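Local structure of plasmodesmata-located protein 5 (Arabidopsis thaliana, 6GRE) at residues N7-F18 with L89-M100. The protein restricts plasmodesmatal permeability during salicylic-acid-triggered immune responses by regulating callose deposition, so limiting cell-to-cell trafficking. Residues are numbered along the deposited sequence; the frame is centred on the assembly and turned at random. Where two conformers were deposited one is given.
With NAG (2-acetamido-2-deoxy-beta-D-glucopyranose), chain C.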
ATOM      1  N   ASN A   7      12.769   7.894   1.638  1.00 41.72           N
ATOM      2  CA  ASN A   7      12.211   7.472   0.312  1.00 37.53           C
ATOM      3  C   ASN A   7      11.141   6.382   0.495  1.00 29.91           C
ATOM      4  O   ASN A   7      10.816   5.665  -0.452  1.00 30.17           O
ATOM      5  CB  ASN A   7      13.292   6.946  -0.635  1.00 43.09           C
ATOM      6  CG  ASN A   7      14.555   7.781  -0.630  1.00 51.79           C
ATOM      7  OD1 ASN A   7      15.192   7.935   0.413  1.00 58.72           O
ATOM      8  ND2 ASN A   7      14.928   8.312  -1.786  1.00 56.47           N
ATOM      9  N   TYR A   8      10.615   6.238   1.711  1.00 23.44           N
ATOM     10  CA  TYR A   8       9.536   5.299   1.973  1.00 22.64           C
ATOM     11  C   TYR A   8       8.689   5.809   3.141  1.00 22.21           C
ATOM     12  O   TYR A   8       9.088   6.675   3.909  1.00 22.27           O
ATOM     13  CB  TYR A   8      10.091   3.907   2.254  1.00 21.87           C
ATOM     14  CG  TYR A   8      10.782   3.755   3.583  1.00 22.98           C
ATOM     15  CD1 TYR A   8      12.093   4.186   3.763  1.00 24.34           C
ATOM     16  CD2 TYR A   8      10.143   3.166   4.652  1.00 23.29           C
ATOM     17  CE1 TYR A   8      12.734   4.036   4.982  1.00 25.24           C
ATOM     18  CE2 TYR A   8      10.761   3.014   5.877  1.00 24.31           C
ATOM     19  CZ  TYR A   8      12.066   3.451   6.040  1.00 24.49           C
ATOM     20  OH  TYR A   8      12.673   3.291   7.247  1.00 29.43           O
ATOM     21  N   ILE A   9       7.502   5.232   3.289  1.00 19.67           N
ATOM     22  CA  ILE A   9       6.588   5.652   4.341  1.00 20.35           C
ATOM     23  C   ILE A   9       6.698   4.720   5.542  1.00 20.96           C
ATOM     24  O   ILE A   9       6.832   5.182   6.649  1.00 20.05           O
ATOM     25  CB  ILE A   9       5.150   5.726   3.798  1.00 20.61           C
ATOM     26  CG1 ILE A   9       5.092   6.698   2.621  1.00 21.39           C
ATOM     27  CG2 ILE A   9       4.144   6.070   4.891  1.00 20.84           C
ATOM     28  CD1 ILE A   9       3.737   6.828   1.969  1.00 23.00           C
ATOM     29  N   TYR A  10       6.632   3.400   5.326  1.00 17.70           N
ATOM     30  CA  TYR A  10       6.844   2.465   6.396  1.00 17.98           C
ATOM     31  C   TYR A  10       7.326   1.149   5.797  1.00 17.33           C
ATOM     32  O   TYR A  10       7.137   0.886   4.609  1.00 18.05           O
ATOM     33  CB  TYR A  10       5.598   2.244   7.260  1.00 18.05           C
ATOM     34  CG  TYR A  10       4.415   1.638   6.553  1.00 17.42           C
ATOM     35  CD1 TYR A  10       4.382   0.285   6.279  1.00 18.42           C
ATOM     36  CD2 TYR A  10       3.367   2.416   6.130  1.00 16.63           C
ATOM     37  CE1 TYR A  10       3.306  -0.298   5.632  1.00 18.10           C
ATOM     38  CE2 TYR A  10       2.257   1.846   5.526  1.00 16.35           C
ATOM     39  CZ  TYR A  10       2.229   0.493   5.272  1.00 18.04           C
ATOM     40  OH  TYR A  10       1.152  -0.075   4.638  1.00 20.31           O
ATOM     41  N   ALA A  11       8.017   0.395   6.643  1.00 19.04           N
ATOM     42  CA  ALA A  11       8.434  -0.960   6.373  1.00 19.81           C
ATOM     43  C   ALA A  11       7.981  -1.840   7.543  1.00 22.19           C
ATOM     44  O   ALA A  11       8.167  -1.508   8.725  1.00 25.32           O
ATOM     45  CB  ALA A  11       9.929  -1.012   6.173  1.00 21.68           C
ATOM     46  N   VAL A  12       7.367  -2.977   7.243  1.00 18.96           N
ATOM     47  CA  VAL A  12       7.063  -3.960   8.237  1.00 19.44           C
ATOM     48  C   VAL A  12       7.846  -5.227   7.893  1.00 20.62           C
ATOM     49  O   VAL A  12       7.681  -5.752   6.783  1.00 20.32           O
ATOM     50  CB  VAL A  12       5.565  -4.279   8.287  1.00 19.89           C
ATOM     51  CG1 VAL A  12       5.256  -5.243   9.426  1.00 21.28           C
ATOM     52  CG2 VAL A  12       4.738  -3.013   8.368  1.00 18.45           C
ATOM     53  N   CYS A  13       8.612  -5.739   8.872  1.00 22.03           N
ATOM     54  CA  CYS A  13       9.563  -6.861   8.696  1.00 23.83           C
ATOM     55  C   CYS A  13       9.341  -7.872   9.829  1.00 23.83           C
ATOM     56  O   CYS A  13       9.402  -7.495  10.988  1.00 29.46           O
ATOM     57  CB  CYS A  13      11.004  -6.357   8.720  1.00 25.35           C
ATOM     58  SG  CYS A  13      11.321  -4.879   7.717  1.00 27.35           S
ATOM     59  N   SER A  14       9.058  -9.135   9.504  1.00 24.34           N
ATOM     60  CA  SER A  14       8.782 -10.171  10.540  1.00 24.80           C
ATOM     61  C   SER A  14       9.998 -10.390  11.427  1.00 27.29           C
ATOM     62  O   SER A  14      11.120 -10.363  10.941  1.00 26.29           O
ATOM     63  CB  SER A  14       8.349 -11.476   9.920  1.00 25.42           C
ATOM     64  OG  SER A  14       9.371 -12.004   9.064  1.00 24.04           O
ATOM     65  N   PRO A  15       9.821 -10.583  12.759  1.00 29.52           N
ATOM     66  CA  PRO A  15      10.890 -11.106  13.613  1.00 30.85           C
ATOM     67  C   PRO A  15      11.538 -12.391  13.087  1.00 28.59           C
ATOM     68  O   PRO A  15      12.750 -12.528  13.155  1.00 33.55           O
ATOM     69  CB  PRO A  15      10.170 -11.404  14.931  1.00 31.12           C
ATOM     70  CG  PRO A  15       9.078 -10.362  14.978  1.00 32.09           C
ATOM     71  CD  PRO A  15       8.631 -10.195  13.535  1.00 32.35           C
ATOM     72  N   ALA A  16      10.717 -13.303  12.568  1.00 27.41           N
ATOM     73  CA  ALA A  16      11.193 -14.584  12.045  1.00 29.39           C
ATOM     74  C   ALA A  16      12.028 -14.351  10.781  1.00 31.17           C
ATOM     75  O   ALA A  16      11.603 -13.622   9.881  1.00 29.53           O
ATOM     76  CB  ALA A  16      10.041 -15.512  11.776  1.00 28.25           C
ATOM     77  N   LYS A  17      13.200 -15.003  10.735  1.00 32.37           N
ATOM     78  CA  LYS A  17      14.190 -14.867   9.655  1.00 31.48           C
ATOM     79  C   LYS A  17      14.397 -16.212   8.956  1.00 34.19           C
ATOM     80  O   LYS A  17      14.329 -17.273   9.582  1.00 33.66           O
ATOM     81  CB  LYS A  17      15.550 -14.393  10.170  1.00 33.78           C
ATOM     82  CG  LYS A  17      15.553 -13.169  11.075  1.00 36.02           C
ATOM     83  CD  LYS A  17      14.761 -12.000  10.529  1.00 39.46           C
ATOM     84  CE  LYS A  17      14.831 -10.778  11.414  1.00 43.50           C
ATOM     85  NZ  LYS A  17      16.093 -10.033  11.209  1.00 47.46           N
ATOM     86  N   PHE A  18      14.676 -16.140   7.650  1.00 30.20           N
ATOM     87  CA  PHE A  18      15.037 -17.297   6.844  1.00 32.08           C
ATOM     88  C   PHE A  18      16.548 -17.490   6.963  1.00 33.93           C
ATOM     89  O   PHE A  18      17.236 -16.589   7.436  1.00 32.50           O
ATOM     90  CB  PHE A  18      14.613 -17.124   5.388  1.00 29.86           C
ATOM     91  CG  PHE A  18      15.056 -15.840   4.734  1.00 27.17           C
ATOM     92  CD1 PHE A  18      16.375 -15.647   4.374  1.00 26.41           C
ATOM     93  CD2 PHE A  18      14.144 -14.837   4.455  1.00 24.18           C
ATOM     94  CE1 PHE A  18      16.776 -14.476   3.752  1.00 24.78           C
ATOM     95  CE2 PHE A  18      14.547 -13.674   3.822  1.00 24.90           C
ATOM     96  CZ  PHE A  18      15.860 -13.493   3.471  1.00 25.93           C
ATOM     97  N   LEU A  89      16.093  -2.777   4.801  1.00 26.70           N
ATOM     98  CA  LEU A  89      15.249  -2.554   5.956  1.00 27.54           C
ATOM     99  C   LEU A  89      14.831  -3.884   6.599  1.00 28.27           C
ATOM    100  O   LEU A  89      14.814  -4.008   7.823  1.00 29.78           O
ATOM    101  CB  LEU A  89      14.032  -1.753   5.486  1.00 28.73           C
ATOM    102  CG  LEU A  89      14.356  -0.324   5.057  1.00 30.62           C
ATOM    103  CD1 LEU A  89      13.192   0.295   4.292  1.00 30.68           C
ATOM    104  CD2 LEU A  89      14.737   0.528   6.254  1.00 32.01           C
ATOM    105  N   CYS A  90      14.425  -4.849   5.774  1.00 24.49           N
ATOM    106  CA  CYS A  90      13.843  -6.094   6.277  1.00 26.18           C
ATOM    107  C   CYS A  90      14.869  -7.240   6.290  1.00 27.71           C
ATOM    108  O   CYS A  90      14.607  -8.272   6.884  1.00 29.96           O
ATOM    109  CB  CYS A  90      12.619  -6.494   5.461  1.00 25.81           C
ATOM    110  SG  CYS A  90      11.176  -5.435   5.769  1.00 26.41           S
ATOM    111  N   SER A  91      16.024  -7.031   5.641  1.00 29.64           N
ATOM    112  CA  SER A  91      17.105  -8.025   5.504  1.00 30.87           C
ATOM    113  C   SER A  91      16.540  -9.450   5.367  1.00 27.37           C
ATOM    114  O   SER A  91      15.936  -9.805   4.328  1.00 28.09           O
ATOM    115  CB  SER A  91      18.100  -7.888   6.639  1.00 31.63           C
ATOM    116  OG  SER A  91      17.506  -8.184   7.886  1.00 36.78           O
ATOM    117  N   ASN A  92      16.707 -10.281   6.400  1.00 25.05           N
ATOM    118  CA  ASN A  92      16.413 -11.698   6.242  1.00 24.10           C
ATOM    119  C   ASN A  92      15.052 -12.093   6.840  1.00 23.84           C
ATOM    120  O   ASN A  92      14.827 -13.258   7.106  1.00 22.29           O
ATOM    121  CB  ASN A  92      17.562 -12.549   6.798  1.00 27.46           C
ATOM    122  CG  ASN A  92      17.823 -12.321   8.265  1.00 30.53           C
ATOM    123  OD1 ASN A  92      17.301 -11.380   8.854  1.00 33.27           O
ATOM    124  ND2 ASN A  92      18.619 -13.191   8.869  1.00 35.15           N
ATOM    125  N   SER A  93      14.116 -11.136   6.946  1.00 23.06           N
ATOM    126  CA  SER A  93      12.752 -11.434   7.381  1.00 21.96           C
ATOM    127  C   SER A  93      12.024 -12.287   6.344  1.00 19.97           C
ATOM    128  O   SER A  93      12.112 -12.006   5.166  1.00 20.42           O
ATOM    129  CB  SER A  93      11.981 -10.163   7.626  1.00 23.09           C
ATOM    130  OG  SER A  93      12.431  -9.519   8.801  1.00 24.44           O
ATOM    131  N   TYR A  94      11.262 -13.281   6.804  1.00 21.16           N
ATOM    132  CA  TYR A  94      10.385 -14.030   5.935  1.00 20.18           C
ATOM    133  C   TYR A  94       9.324 -13.103   5.328  1.00 19.85           C
ATOM    134  O   TYR A  94       8.981 -13.245   4.161  1.00 20.06           O
ATOM    135  CB  TYR A  94       9.641 -15.145   6.672  1.00 22.36           C
ATOM    136  CG  TYR A  94      10.425 -16.427   6.827  1.00 23.28           C
ATOM    137  CD1 TYR A  94      10.642 -17.255   5.744  1.00 23.67           C
ATOM    138  CD2 TYR A  94      10.889 -16.824   8.066  1.00 25.61           C
ATOM    139  CE1 TYR A  94      11.353 -18.443   5.871  1.00 24.34           C
ATOM    140  CE2 TYR A  94      11.593 -18.008   8.213  1.00 25.87           C
ATOM    141  CZ  TYR A  94      11.828 -18.810   7.116  1.00 27.26           C
ATOM    142  OH  TYR A  94      12.522 -19.981   7.282  1.00 30.14           O
ATOM    143  N   SER A  95       8.809 -12.162   6.137  1.00 19.75           N
ATOM    144  CA  SER A  95       7.733 -11.263   5.693  0.60 19.84           C
ATOM    145  C   SER A  95       8.256  -9.822   5.622  1.00 18.83           C
ATOM    146  O   SER A  95       8.891  -9.331   6.548  1.00 19.84           O
ATOM    147  CB  SER A  95       6.531 -11.378   6.609  0.60 21.68           C
ATOM    148  OG  SER A  95       6.292 -12.731   6.988  0.60 24.37           O
ATOM    149  N   GLY A  96       7.982  -9.146   4.501  1.00 18.19           N
ATOM    150  CA  GLY A  96       8.389  -7.784   4.316  1.00 18.51           C
ATOM    151  C   GLY A  96       7.294  -7.028   3.572  1.00 18.24           C
ATOM    152  O   GLY A  96       6.692  -7.550   2.632  1.00 19.49           O
ATOM    153  N   PHE A  97       7.052  -5.802   4.021  1.00 17.79           N
ATOM    154  CA  PHE A  97       6.019  -4.924   3.482  0.60 16.42           C
ATOM    155  C   PHE A  97       6.616  -3.518   3.436  1.00 18.72           C
ATOM    156  O   PHE A  97       6.879  -2.980   4.512  1.00 20.76           O
ATOM    157  CB  PHE A  97       4.768  -5.049   4.371  0.60 15.81           C
ATOM    158  CG  PHE A  97       3.528  -4.297   3.940  0.60 14.49           C
ATOM    159  CD1 PHE A  97       3.447  -3.675   2.703  0.60 13.59           C
ATOM    160  CD2 PHE A  97       2.407  -4.261   4.756  0.60 13.79           C
ATOM    161  CE1 PHE A  97       2.316  -2.975   2.312  0.60 13.77           C
ATOM    162  CE2 PHE A  97       1.277  -3.555   4.361  0.60 14.28           C
ATOM    163  CZ  PHE A  97       1.220  -2.947   3.134  0.60 14.30           C
ATOM    164  N   LEU A  98       6.802  -2.966   2.242  1.00 15.97           N
ATOM    165  CA  LEU A  98       7.332  -1.633   2.102  1.00 17.56           C
ATOM    166  C   LEU A  98       6.323  -0.781   1.337  1.00 16.29           C
ATOM    167  O   LEU A  98       5.934  -1.126   0.229  1.00 16.61           O
ATOM    168  CB  LEU A  98       8.679  -1.694   1.383  1.00 18.16           C
ATOM    169  CG  LEU A  98       9.472  -0.401   1.349  1.00 21.57           C
ATOM    170  CD1 LEU A  98       9.985  -0.040   2.727  1.00 24.77           C
ATOM    171  CD2 LEU A  98      10.637  -0.534   0.395  1.00 24.67           C
ATOM    172  N   GLN A  99       5.887   0.312   1.981  1.00 16.16           N
ATOM    173  CA  GLN A  99       4.962   1.245   1.410  1.00 16.34           C
ATOM    174  C   GLN A  99       5.713   2.532   1.106  1.00 17.12           C
ATOM    175  O   GLN A  99       6.344   3.091   1.987  1.00 16.58           O
ATOM    176  CB  GLN A  99       3.830   1.574   2.378  1.00 16.99           C
ATOM    177  CG  GLN A  99       2.810   2.550   1.816  1.00 17.16           C
ATOM    178  CD  GLN A  99       1.887   1.919   0.810  1.00 16.55           C
ATOM    179  OE1 GLN A  99       1.175   0.985   1.141  1.00 17.61           O
ATOM    180  NE2 GLN A  99       1.902   2.423  -0.413  1.00 17.00           N
ATOM    181  N   MET A 100       5.635   2.945  -0.146  1.00 16.65           N
ATOM    182  CA  MET A 100       6.091   4.245  -0.636  1.00 18.12           C
ATOM    183  C   MET A 100       4.866   5.070  -1.028  1.00 18.08           C
ATOM    184  O   MET A 100       3.754   4.569  -1.061  1.00 18.35           O
ATOM    185  CB  MET A 100       6.994   4.053  -1.853  1.00 21.00           C
ATOM    186  CG  MET A 100       8.305   3.455  -1.431  1.00 21.94           C
ATOM    187  SD  MET A 100       9.364   2.943  -2.787  1.00 23.95           S
ATOM    188  CE  MET A 100       9.762   4.520  -3.532  1.00 25.09           C
TER
HETATM  189  C1  NAG C   1       6.593 -19.197   7.887  1.00 32.94           C
HETATM  190  C2  NAG C   1       6.105 -20.633   8.062  1.00 36.54           C
HETATM  191  C3  NAG C   1       5.733 -20.901   9.506  1.00 38.90           C
HETATM  192  C4  NAG C   1       6.911 -20.560  10.395  1.00 44.97           C
HETATM  193  C5  NAG C   1       7.477 -19.162  10.103  1.00 42.21           C
HETATM  194  C6  NAG C   1       8.818 -18.950  10.785  1.00 40.79           C
HETATM  195  C7  NAG C   1       5.018 -21.595   6.110  1.00 36.27           C
HETATM  196  C8  NAG C   1       3.731 -21.826   5.386  1.00 35.67           C
HETATM  197  N2  NAG C   1       4.943 -20.929   7.252  1.00 35.17           N
HETATM  198  O3  NAG C   1       5.390 -22.284   9.625  1.00 41.83           O
HETATM  199  O4  NAG C   1       6.507 -20.649  11.771  1.00 56.28           O
HETATM  200  O5  NAG C   1       7.724 -18.976   8.707  1.00 36.39           O
HETATM  201  O6  NAG C   1       9.770 -19.928  10.317  1.00 44.82           O
HETATM  202  O7  NAG C   1       6.088 -22.003   5.664  1.00 37.78           O
HETATM  203  O   HOH W   1      14.705  -8.225   9.590  1.00 43.24           O
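A disulfide between Cys13 and Cys90 (SG to SG 2.0 Å) ties strand 10-13 to the C-terminal end of helix 72-90, beside Gly96, the cross-strand neighbour of Cys13. Here the strands run antiparallel, Val12 and Phe97 exchanging two backbone hydrogen bonds. At the far end a classic beta bulge sets Ile9 and Tyr10 against Gln99, whose carbonyl takes a 2.8 Å bond from Ile9 N and a weak one from Tyr10 N. Tyr10 CG sits between its own backbone N and carbonyl carbon (chi1 63°), which lays the ring over Gln99 CB and, in the Phe97 conformer given, turns its edge to the Phe97 face in a T-shaped pair. On the face of Ala11 and Leu98, Ala11 CB meets Leu98 CD1 and Leu89 CD1; the latter also stands over the centre of the Tyr8 ring, 3.8 Å from its centroid. Strand 10-13 is an outermost strand of the five-stranded antiparallel sheet of the first Gnk2-homologous (DUF26) domain of the tandem ectodomain, while Ile121 of the second domain's sheet touches Tyr10 and Phe97. Past Cys13 serine hydroxyls join the backbone bonds: Ser93 OG donates to Ser14 O (2.6 Å) in the carbonyl plane, and Ser14 OG accepts from Ser95 N while donating to Ala16 O. Phe18 N bonds Asn92 O. Lys17, bent at chi2 and chi4, curls back so that NZ reaches Asn92 OD1 at 3.0 Å; a water links the same NZ to Cys90 O. Phe18 CB covers one face of the Tyr94 ring, and O5 of the N-acetylglucosamine lies over the opposite face, toward its rim.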